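Local coordinates for protein beta-lactamase (Klebsiella pneumoniae, PDB 6KA5) that probably hydrolyses beta-lactam antibiotics to substituted beta-amino acids, as a class C beta-lactamase that forms a covalent acyl-enzyme, at residues S121-F126 with S157-G162; L66-S71 with G323-F328; T152-S157 with N295-T300. All blocks are in the same frame, centred on the assembly; numbering follows the deposited sequence.

Contact 1: S121-F126 with S157-G162; sequences SGLQLF and SNIGTG. With 1S7 ((2R)-2-{(1S)-1-methoxy-2-oxo-1-[(thiophen-2-ylacetyl)amino]ethyl}-5-methylidene-5,6-dihydro-2H-1,3-thiazine-4-carboxylic acid), chain B.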
loop_
_atom_site.group_PDB
_atom_site.type_symbol
_atom_site.label_atom_id
_atom_site.label_comp_id
_atom_site.label_asym_id
_atom_site.label_seq_id
_atom_site.Cartn_x
_atom_site.Cartn_y
_atom_site.Cartn_z
ATOM N N SER A 121 4.681 15.543 -6.431
ATOM C CA SER A 121 4.114 16.897 -6.387
ATOM C C SER A 121 4.925 17.833 -5.516
ATOM O O SER A 121 4.930 19.035 -5.775
ATOM C CB SER A 121 2.676 16.889 -5.870
ATOM O OG SER A 121 2.609 16.585 -4.470
ATOM N N GLY A 122 5.608 17.309 -4.499
ATOM C CA GLY A 122 6.255 18.147 -3.501
ATOM C C GLY A 122 5.467 18.334 -2.220
ATOM O O GLY A 122 5.987 18.953 -1.274
ATOM N N LEU A 123 4.241 17.833 -2.157
ATOM C CA LEU A 123 3.495 17.864 -0.899
ATOM C C LEU A 123 4.217 17.056 0.170
ATOM O O LEU A 123 4.886 16.054 -0.112
ATOM C CB LEU A 123 2.076 17.310 -1.105
ATOM C CG LEU A 123 1.105 18.232 -1.825
ATOM C CD1 LEU A 123 -0.101 17.421 -2.357
ATOM C CD2 LEU A 123 0.612 19.333 -0.866
ATOM N N GLN A 124 4.067 17.497 1.419
ATOM C CA GLN A 124 4.824 16.915 2.519
ATOM C C GLN A 124 4.253 15.557 2.917
ATOM O O GLN A 124 3.190 15.128 2.465
ATOM C CB GLN A 124 4.830 17.859 3.730
ATOM C CG GLN A 124 3.425 18.081 4.334
ATOM C CD GLN A 124 3.438 18.916 5.598
ATOM O OE1 GLN A 124 4.095 18.568 6.577
ATOM N NE2 GLN A 124 2.681 19.998 5.596
ATOM N N LEU A 125 4.974 14.879 3.803
ATOM C CA LEU A 125 4.588 13.529 4.208
ATOM C C LEU A 125 3.240 13.491 4.912
ATOM O O LEU A 125 2.369 12.687 4.553
ATOM C CB LEU A 125 5.682 12.938 5.099
ATOM C CG LEU A 125 5.418 11.556 5.687
ATOM C CD1 LEU A 125 5.079 10.515 4.576
ATOM C CD2 LEU A 125 6.663 11.124 6.433
ATOM N N PHE A 126 3.062 14.313 5.947
ATOM C CA PHE A 126 1.907 14.237 6.833
ATOM C C PHE A 126 0.948 15.399 6.631
ATOM O O PHE A 126 1.368 16.541 6.420
ATOM C CB PHE A 126 2.349 14.216 8.299
ATOM C CG PHE A 126 3.120 12.983 8.685
ATOM C CD1 PHE A 126 2.521 11.735 8.641
ATOM C CD2 PHE A 126 4.438 13.068 9.085
ATOM C CE1 PHE A 126 3.222 10.592 8.995
ATOM C CE2 PHE A 126 5.150 11.933 9.445
ATOM C CZ PHE A 126 4.542 10.690 9.393
ATOM N N SER A 157 4.215 11.127 0.178
ATOM C CA SER A 157 3.201 12.034 0.724
ATOM C C SER A 157 1.858 11.357 0.963
ATOM O O SER A 157 1.241 10.842 0.020
ATOM C CB SER A 157 3.006 13.232 -0.221
ATOM O OG SER A 157 2.038 14.122 0.332
ATOM N N ASN A 158 1.345 11.459 2.201
ATOM C CA ASN A 158 -0.047 11.063 2.445
ATOM C C ASN A 158 -1.023 12.037 1.817
ATOM O O ASN A 158 -2.145 11.647 1.482
ATOM C CB ASN A 158 -0.381 11.011 3.938
ATOM C CG ASN A 158 0.229 9.856 4.632
ATOM O OD1 ASN A 158 0.767 8.938 4.014
ATOM N ND2 ASN A 158 0.150 9.894 5.956
ATOM N N ILE A 159 -0.645 13.315 1.714
ATOM C CA ILE A 159 -1.569 14.316 1.190
ATOM C C ILE A 159 -1.752 14.113 -0.307
ATOM O O ILE A 159 -2.875 14.135 -0.820
ATOM C CB ILE A 159 -1.065 15.742 1.483
ATOM C CG1 ILE A 159 -0.717 15.926 2.957
ATOM C CG2 ILE A 159 -2.136 16.771 1.055
ATOM C CD1 ILE A 159 -0.022 17.264 3.259
ATOM N N GLY A 160 -0.652 13.894 -1.027
ATOM C CA GLY A 160 -0.766 13.578 -2.440
ATOM C C GLY A 160 -1.600 12.334 -2.702
ATOM O O GLY A 160 -2.424 12.308 -3.625
ATOM N N THR A 161 -1.370 11.276 -1.912
ATOM C CA THR A 161 -2.160 10.055 -2.047
ATOM C C THR A 161 -3.631 10.343 -1.817
ATOM O O THR A 161 -4.498 9.831 -2.543
ATOM C CB THR A 161 -1.662 9.009 -1.052
ATOM O OG1 THR A 161 -0.253 8.837 -1.244
ATOM C CG2 THR A 161 -2.382 7.679 -1.301
ATOM N N GLY A 162 -3.926 11.174 -0.813
ATOM C CA GLY A 162 -5.305 11.534 -0.546
ATOM C C GLY A 162 -5.964 12.195 -1.736
ATOM O O GLY A 162 -7.087 11.844 -2.110
HETATM C C 1S7 B . 2.911 7.805 6.780
HETATM N N 1S7 B . 2.246 5.494 8.028
HETATM O O 1S7 B . 2.824 6.578 6.060
HETATM S S 1S7 B . -0.477 8.068 9.007
HETATM C C1 1S7 B . 3.028 5.422 6.780
HETATM O O1 1S7 B . 0.232 5.020 7.025
HETATM S S1 1S7 B . 5.646 5.617 6.023
HETATM C C2 1S7 B . 0.792 5.291 8.025
HETATM N N2 1S7 B . 4.745 5.848 8.485
HETATM C C3 1S7 B . 0.017 5.382 9.347
HETATM C C4 1S7 B . 0.055 6.873 9.835
HETATM O O4 1S7 B . 2.657 3.138 6.428
HETATM C C5 1S7 B . 0.599 7.405 11.087
HETATM O O5 1S7 B . 5.501 7.512 10.785
HETATM C C6 1S7 B . 0.396 9.000 11.087
HETATM O O6 1S7 B . 7.534 6.618 10.923
HETATM C C7 1S7 B . -0.245 9.373 9.847
HETATM C C8 1S7 B . 4.540 5.150 7.220
HETATM C C9 1S7 B . 7.168 5.136 6.553
HETATM C C10 1S7 B . 7.588 5.771 7.909
HETATM C C11 1S7 B . 8.855 5.774 8.344
HETATM C C13 1S7 B . 6.224 6.178 8.932
HETATM C C14 1S7 B . 2.630 4.232 5.924
HETATM C C15 1S7 B . 6.431 6.812 10.289
#
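Ser157 OG is gripped by three groups, and one of them lies across the contact. It donates to Gln124 O at 2.6 Å, from 34° off the carbonyl plane. It also accepts an almost straight bond from Gly160 N at 3.0 Å and a weak one from Ile159 N. Ser157 is therefore the N-cap of helix 158-171, and the cap itself is tied to the loop 121-126. With OG anti to the backbone N (chi1 -179°), the hydroxyl reaches both the loop carbonyl and the first turn of the helix. One residue on, Asn158 N donates to Leu125 O at 2.8 Å, so successive loop carbonyls hold the cap and the first helical residue.

Side chains pack around these bonds. Leu123 CD1 rests against Ile159 CG2 at 4.0 Å and also reaches the backbone of Gly160. The other branch of Ile159 ends in CD1, which lies 3.7 Å from Gln124 CG and also meets Phe126 O. The amide end of Gln124 turns elsewhere, and its NE2 bonds to Tyr140 OH. Within the loop, Ser121 OG accepts from Leu123 N in an ST turn.

Phe126 and Asn158 point the same way, side by side, with ring and amide planes 80° apart. Leu125 CG sits over the centre of one ring face. Phe126 CE1 and Asn158 ND2 each lie 3.6 Å from the methoxy carbon C of 1S7. Asn158 OD1 bonds to Lys74 NZ.

The order Tyr156, Ser157, Asn158 is consistent with the Tyr-X-Asn motif of class C beta-lactamases. The middle serine ties helix start and loop together, which is consistent with Asn158 being presented to Lys74 and to the bound acyl group from a well-held backbone.

Contact 2: L66-S71 with G323-F328; sequences LFEVGS and GSTNGF. With 1S7 ((2R)-2-{(1S)-1-methoxy-2-oxo-1-[(thiophen-2-ylacetyl)amino]ethyl}-5-methylidene-5,6-dihydro-2H-1,3-thiazine-4-carboxylic acid), chain B.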
loop_
_atom_site.group_PDB
_atom_site.type_symbol
_atom_site.label_atom_id
_atom_site.label_comp_id
_atom_site.label_asym_id
_atom_site.label_seq_id
_atom_site.Cartn_x
_atom_site.Cartn_y
_atom_site.Cartn_z
ATOM N N LEU A 66 -8.178 -9.637 11.244
ATOM C CA LEU A 66 -7.958 -8.408 10.507
ATOM C C LEU A 66 -6.818 -7.611 11.111
ATOM O O LEU A 66 -6.798 -7.350 12.317
ATOM C CB LEU A 66 -9.216 -7.548 10.534
ATOM C CG LEU A 66 -10.454 -8.206 9.938
ATOM C CD1 LEU A 66 -11.657 -7.439 10.426
ATOM C CD2 LEU A 66 -10.392 -8.141 8.433
ATOM N N PHE A 67 -5.923 -7.151 10.245
ATOM C CA PHE A 67 -4.821 -6.293 10.633
ATOM C C PHE A 67 -4.954 -4.947 9.929
ATOM O O PHE A 67 -5.378 -4.893 8.772
ATOM C CB PHE A 67 -3.464 -6.910 10.204
ATOM C CG PHE A 67 -3.075 -8.186 10.928
ATOM C CD1 PHE A 67 -3.598 -9.431 10.550
ATOM C CD2 PHE A 67 -2.148 -8.125 11.970
ATOM C CE1 PHE A 67 -3.205 -10.613 11.200
ATOM C CE2 PHE A 67 -1.746 -9.293 12.630
ATOM C CZ PHE A 67 -2.282 -10.544 12.245
ATOM N N GLU A 68 -4.520 -3.879 10.596
ATOM C CA GLU A 68 -4.276 -2.611 9.909
ATOM C C GLU A 68 -3.062 -2.725 9.011
ATOM O O GLU A 68 -2.029 -3.261 9.409
ATOM C CB GLU A 68 -4.053 -1.475 10.893
ATOM C CG GLU A 68 -5.252 -1.242 11.791
ATOM C CD GLU A 68 -4.993 -0.317 12.941
ATOM O OE1 GLU A 68 -3.913 0.327 13.036
ATOM O OE2 GLU A 68 -5.914 -0.222 13.776
ATOM N N VAL A 69 -3.162 -2.174 7.804
ATOM C CA VAL A 69 -2.027 -2.240 6.891
ATOM C C VAL A 69 -1.431 -0.884 6.566
ATOM O O VAL A 69 -0.463 -0.825 5.791
ATOM C CB VAL A 69 -2.361 -3.005 5.597
ATOM C CG1 VAL A 69 -2.789 -4.427 5.940
ATOM C CG2 VAL A 69 -3.415 -2.270 4.737
ATOM N N GLY A 70 -1.953 0.203 7.131
ATOM C CA GLY A 70 -1.304 1.493 6.979
ATOM C C GLY A 70 -1.096 1.863 5.528
ATOM O O GLY A 70 -2.017 1.781 4.691
ATOM N N SER A 71 0.136 2.256 5.230
ATOM C CA SER A 71 0.490 2.762 3.909
ATOM C C SER A 71 0.296 1.754 2.779
ATOM O O SER A 71 0.340 2.165 1.612
ATOM C CB SER A 71 1.941 3.268 3.928
ATOM O OG SER A 71 2.056 4.457 4.696
ATOM N N GLY A 323 3.900 -0.892 4.840
ATOM C CA GLY A 323 2.918 -0.081 5.543
ATOM C C GLY A 323 3.002 -0.278 7.035
ATOM O O GLY A 323 3.444 -1.323 7.513
ATOM N N SER A 324 2.592 0.741 7.780
ATOM C CA SER A 324 2.598 0.627 9.232
ATOM C C SER A 324 1.556 1.573 9.786
ATOM O O SER A 324 1.132 2.501 9.108
ATOM C CB SER A 324 3.983 0.950 9.819
ATOM O OG SER A 324 4.377 2.293 9.550
ATOM N N THR A 325 1.151 1.322 11.025
ATOM C CA THR A 325 0.433 2.312 11.822
ATOM C C THR A 325 1.112 2.351 13.181
ATOM O O THR A 325 2.128 1.678 13.392
ATOM C CB THR A 325 -1.042 1.976 11.991
ATOM O OG1 THR A 325 -1.142 0.746 12.723
ATOM C CG2 THR A 325 -1.747 1.821 10.656
ATOM N N ASN A 326 0.563 3.109 14.137
ATOM C CA ASN A 326 1.235 3.100 15.434
ATOM C C ASN A 326 1.251 1.715 16.060
ATOM O O ASN A 326 2.121 1.441 16.892
ATOM C CB ASN A 326 0.570 4.083 16.394
ATOM C CG ASN A 326 0.808 5.525 16.002
ATOM O OD1 ASN A 326 1.808 5.861 15.362
ATOM N ND2 ASN A 326 -0.113 6.396 16.404
ATOM N N GLY A 327 0.342 0.830 15.646
ATOM C CA GLY A 327 0.215 -0.467 16.289
ATOM C C GLY A 327 0.516 -1.652 15.395
ATOM O O GLY A 327 0.485 -2.782 15.878
ATOM N N PHE A 328 0.847 -1.422 14.121
ATOM C CA PHE A 328 0.937 -2.508 13.146
ATOM C C PHE A 328 2.096 -2.302 12.172
ATOM O O PHE A 328 2.502 -1.177 11.879
ATOM C CB PHE A 328 -0.372 -2.624 12.306
ATOM C CG PHE A 328 -1.577 -3.132 13.083
ATOM C CD1 PHE A 328 -2.337 -2.272 13.857
ATOM C CD2 PHE A 328 -1.971 -4.463 12.979
ATOM C CE1 PHE A 328 -3.462 -2.731 14.533
ATOM C CE2 PHE A 328 -3.094 -4.945 13.648
ATOM C CZ PHE A 328 -3.846 -4.069 14.441
HETATM C C 1S7 B . 2.911 7.805 6.780
HETATM N N 1S7 B . 2.246 5.494 8.028
HETATM O O 1S7 B . 2.824 6.578 6.060
HETATM S S 1S7 B . -0.477 8.068 9.007
HETATM C C1 1S7 B . 3.028 5.422 6.780
HETATM O O1 1S7 B . 0.232 5.020 7.025
HETATM S S1 1S7 B . 5.646 5.617 6.023
HETATM C C2 1S7 B . 0.792 5.291 8.025
HETATM N N2 1S7 B . 4.745 5.848 8.485
HETATM C C3 1S7 B . 0.017 5.382 9.347
HETATM C C4 1S7 B . 0.055 6.873 9.835
HETATM O O4 1S7 B . 2.657 3.138 6.428
HETATM C C5 1S7 B . 0.599 7.405 11.087
HETATM O O5 1S7 B . 5.501 7.512 10.785
HETATM C C6 1S7 B . 0.396 9.000 11.087
HETATM O O6 1S7 B . 7.534 6.618 10.923
HETATM C C7 1S7 B . -0.245 9.373 9.847
HETATM C C8 1S7 B . 4.540 5.150 7.220
HETATM C C9 1S7 B . 7.168 5.136 6.553
HETATM C C10 1S7 B . 7.588 5.771 7.909
HETATM C C11 1S7 B . 8.855 5.774 8.344
HETATM C C13 1S7 B . 6.224 6.178 8.932
HETATM C C14 1S7 B . 2.630 4.232 5.924
HETATM C C15 1S7 B . 6.431 6.812 10.289
#
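The backbones of 66-71 and 323-328 run in opposite directions and close to 4.1 Å between Ser71 CA and Gly323 CA, with CA-H...O contacts from Gly323 to Val69 O and from Gly70 to Ser324 O. This approach builds the oxyanion hole of the serine beta-lactamase fold. Ser71 OG is bonded covalently to 1S7 C14. The acyl oxygen O4 accepts from Ser324 N at 2.8 Å and, weakly, from Ser71 N at 2.9 Å. Gly70 and Gly323 bring their CA atoms directly against the facing backbone.

Farther from the site, Glu68 lies across Phe328 at about a right angle. Its CB makes a CH-pi contact with the ring, 3.8 Å from the centroid and over the face. Phe67 CD2 meets the same ring at its edge, 3.7 Å from Phe328 CE2. Glu68 OE2 bonds to Tyr205 OH and Val218 N. The other oxygen serves the turn 325-328. With OG1 between its backbone N and carbonyl carbon (chi1 64°), Thr325 can both accept from Gly327 N in an ST turn and donate to Glu68 OE1 at 2.8 Å, nearly along the C-O axis of the carboxylate.

Contact 3: T152-S157 with N295-T300; sequences THRVYS and NDMAMT. With 1S7 ((2R)-2-{(1S)-1-methoxy-2-oxo-1-[(thiophen-2-ylacetyl)amino]ethyl}-5-methylidene-5,6-dihydro-2H-1,3-thiazine-4-carboxylic acid), chain B.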
loop_
_atom_site.group_PDB
_atom_site.type_symbol
_atom_site.label_atom_id
_atom_site.label_comp_id
_atom_site.label_asym_id
_atom_site.label_seq_id
_atom_site.Cartn_x
_atom_site.Cartn_y
_atom_site.Cartn_z
ATOM N N THR A 152 10.145 17.118 -10.220
ATOM C CA THR A 152 11.606 17.095 -10.153
ATOM C C THR A 152 12.157 16.290 -8.993
ATOM O O THR A 152 13.319 15.853 -9.054
ATOM C CB THR A 152 12.166 18.521 -10.054
ATOM O OG1 THR A 152 11.652 19.162 -8.895
ATOM C CG2 THR A 152 11.781 19.320 -11.284
ATOM N N HIS A 153 11.374 16.141 -7.923
ATOM C CA HIS A 153 11.817 15.439 -6.732
ATOM C C HIS A 153 10.718 14.515 -6.252
ATOM O O HIS A 153 9.531 14.715 -6.538
ATOM C CB HIS A 153 12.187 16.421 -5.604
ATOM C CG HIS A 153 13.383 17.265 -5.914
ATOM N ND1 HIS A 153 13.348 18.323 -6.802
ATOM C CD2 HIS A 153 14.650 17.208 -5.442
ATOM C CE1 HIS A 153 14.550 18.875 -6.868
ATOM N NE2 HIS A 153 15.359 18.220 -6.050
ATOM N N ARG A 154 11.132 13.505 -5.500
ATOM C CA ARG A 154 10.212 12.557 -4.883
ATOM C C ARG A 154 10.157 12.845 -3.394
ATOM O O ARG A 154 11.185 12.804 -2.709
ATOM C CB ARG A 154 10.660 11.126 -5.144
ATOM C CG ARG A 154 9.708 10.076 -4.570
ATOM C CD ARG A 154 10.288 8.681 -4.779
ATOM N NE ARG A 154 9.368 7.624 -4.325
ATOM C CZ ARG A 154 9.304 7.134 -3.086
ATOM N NH1 ARG A 154 10.079 7.639 -2.116
ATOM N NH2 ARG A 154 8.449 6.148 -2.805
ATOM N N VAL A 155 8.959 13.122 -2.902
ATOM C CA VAL A 155 8.679 13.269 -1.479
ATOM C C VAL A 155 7.443 12.411 -1.213
ATOM O O VAL A 155 6.338 12.765 -1.634
ATOM C CB VAL A 155 8.442 14.732 -1.076
ATOM C CG1 VAL A 155 7.991 14.823 0.387
ATOM C CG2 VAL A 155 9.720 15.577 -1.307
ATOM N N TYR A 156 7.635 11.291 -0.527
ATOM C CA TYR A 156 6.512 10.419 -0.201
ATOM C C TYR A 156 5.486 11.210 0.590
ATOM O O TYR A 156 5.840 11.908 1.552
ATOM C CB TYR A 156 7.037 9.234 0.606
ATOM C CG TYR A 156 6.080 8.112 0.871
ATOM C CD1 TYR A 156 5.175 8.187 1.916
ATOM C CD2 TYR A 156 6.125 6.950 0.135
ATOM C CE1 TYR A 156 4.346 7.145 2.213
ATOM C CE2 TYR A 156 5.266 5.888 0.428
ATOM C CZ TYR A 156 4.393 5.998 1.468
ATOM O OH TYR A 156 3.528 4.966 1.800
ATOM N N SER A 157 4.215 11.127 0.178
ATOM C CA SER A 157 3.201 12.034 0.724
ATOM C C SER A 157 1.858 11.357 0.963
ATOM O O SER A 157 1.241 10.842 0.020
ATOM C CB SER A 157 3.006 13.232 -0.221
ATOM O OG SER A 157 2.038 14.122 0.332
ATOM N N ASN A 295 13.890 0.669 0.336
ATOM C CA ASN A 295 12.815 0.720 1.312
ATOM C C ASN A 295 13.142 1.646 2.470
ATOM O O ASN A 295 12.510 1.571 3.529
ATOM C CB ASN A 295 12.464 -0.691 1.800
ATOM C CG ASN A 295 11.548 -1.411 0.825
ATOM O OD1 ASN A 295 10.347 -1.159 0.808
ATOM N ND2 ASN A 295 12.118 -2.240 -0.042
ATOM N N ASP A 296 14.095 2.546 2.270
ATOM C CA ASP A 296 14.395 3.591 3.237
ATOM C C ASP A 296 14.257 4.959 2.574
ATOM O O ASP A 296 15.187 5.770 2.598
ATOM C CB ASP A 296 15.803 3.360 3.784
ATOM C CG ASP A 296 16.123 4.242 4.963
ATOM O OD1 ASP A 296 15.174 4.703 5.643
ATOM O OD2 ASP A 296 17.333 4.471 5.199
ATOM N N MET A 297 13.101 5.211 1.945
ATOM C CA MET A 297 12.897 6.451 1.198
ATOM C C MET A 297 11.630 7.188 1.616
ATOM O O MET A 297 11.148 8.054 0.879
ATOM C CB MET A 297 12.837 6.165 -0.297
ATOM C CG MET A 297 14.098 5.534 -0.836
ATOM S SD MET A 297 13.953 5.230 -2.607
ATOM C CE MET A 297 14.210 6.899 -3.264
ATOM N N ALA A 298 11.053 6.864 2.760
ATOM C CA ALA A 298 9.754 7.446 3.058
ATOM C C ALA A 298 9.821 8.858 3.616
ATOM O O ALA A 298 8.829 9.581 3.529
ATOM C CB ALA A 298 8.988 6.566 4.039
ATOM N N MET A 299 10.933 9.270 4.219
ATOM C CA MET A 299 10.914 10.495 4.991
ATOM C C MET A 299 11.834 11.576 4.463
ATOM O O MET A 299 11.809 12.690 4.996
ATOM C CB MET A 299 11.246 10.194 6.455
ATOM C CG MET A 299 10.122 9.419 7.096
ATOM S SD MET A 299 10.402 9.309 8.850
ATOM C CE MET A 299 11.724 8.106 8.879
ATOM N N THR A 300 12.591 11.304 3.407
ATOM C CA THR A 300 13.504 12.282 2.844
ATOM C C THR A 300 13.165 12.568 1.383
ATOM O O THR A 300 12.529 11.762 0.686
ATOM C CB THR A 300 14.957 11.807 2.959
ATOM O OG1 THR A 300 15.091 10.550 2.286
ATOM C CG2 THR A 300 15.344 11.648 4.436
HETATM C C 1S7 B . 2.911 7.805 6.780
HETATM N N 1S7 B . 2.246 5.494 8.028
HETATM O O 1S7 B . 2.824 6.578 6.060
HETATM S S 1S7 B . -0.477 8.068 9.007
HETATM C C1 1S7 B . 3.028 5.422 6.780
HETATM O O1 1S7 B . 0.232 5.020 7.025
HETATM S S1 1S7 B . 5.646 5.617 6.023
HETATM C C2 1S7 B . 0.792 5.291 8.025
HETATM N N2 1S7 B . 4.745 5.848 8.485
HETATM C C3 1S7 B . 0.017 5.382 9.347
HETATM C C4 1S7 B . 0.055 6.873 9.835
HETATM O O4 1S7 B . 2.657 3.138 6.428
HETATM C C5 1S7 B . 0.599 7.405 11.087
HETATM O O5 1S7 B . 5.501 7.512 10.785
HETATM C C6 1S7 B . 0.396 9.000 11.087
HETATM O O6 1S7 B . 7.534 6.618 10.923
HETATM C C7 1S7 B . -0.245 9.373 9.847
HETATM C C8 1S7 B . 4.540 5.150 7.220
HETATM C C9 1S7 B . 7.168 5.136 6.553
HETATM C C10 1S7 B . 7.588 5.771 7.909
HETATM C C11 1S7 B . 8.855 5.774 8.344
HETATM C C13 1S7 B . 6.224 6.178 8.932
HETATM C C14 1S7 B . 2.630 4.232 5.924
HETATM C C15 1S7 B . 6.431 6.812 10.289
HETATM O O HOH W 1 8.388 12.227 2.772
HETATM O O HOH W 2 10.301 10.561 0.239
#
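Tyr156 CB packs 3.4 Å from Ala298 O, where segment 152-157 passes the loop 295-300. Tyr156 probably opens the Tyr-X-Asn motif of the class C active site. The one direct hydrogen bond between the segments is weak. Arg154 NH1 gives a bent bond to Met297 O at 3.2 Å, with an angle of 129° at the hydrogen. The carbonyl oxygen lies at the edge of the guanidinium group, near its plane, and Met297 CB packs against the same NH1.

Water fills out the contact. One molecule donates to Tyr156 O and to Ala298 O, both at 2.8 Å. A second accepts from Tyr156 N and lies 2.7 Å from Met297 O and 2.6 Å from Thr300 O. Both backbone polar atoms of Tyr156 are therefore linked to the loop through water.

The loop also faces the bound group. Ala298 CB is 3.4 Å from the ring carbon C9 of 1S7, and the bent end of Met299 reaches the methylidene carbon C11.

The next shell holds the two long side chains in place. Tyr156 CG is anti to the backbone N (chi1 -171°), which carries the ring past Ala298 toward Ser71. There its hydroxyl bonds to Lys74 NZ and Lys321 NZ, while His119 stacks on the ring. Arg154 is extended from CG to NE (chi2 -176°), which brings its guanidinium alongside Met297. Its NE donates to Gln275 OE1, and its NH2 forms a salt bridge with Glu280. These partners fix the rotation of the group more firmly than the weak bond to the loop can. NH2 also lies in the plane of the Tyr156 ring, 3.8 Å from Tyr156 CD2.

In the fold
All three contacts touch 1S7. Contacts 1 and 2 are buried, while contact 3 is only partly so and has exposed residues in its loop. Contact 1 and contact 3 share Ser157, where strand 153-154 leads into helix 158-171, and Leu125 packs against Tyr156, Ala298 and Met299 between them. Contact 2 and contact 3 reach different strands of the large antiparallel sheet, and a probable hydrogen bond joins Ser71 OG to Tyr156 OH. Their chemistry follows their place. Contact 1 caps a helix with direct bonds, contact 2 combines close glycine backbones with aromatic packing, and contact 3 relies largely on water.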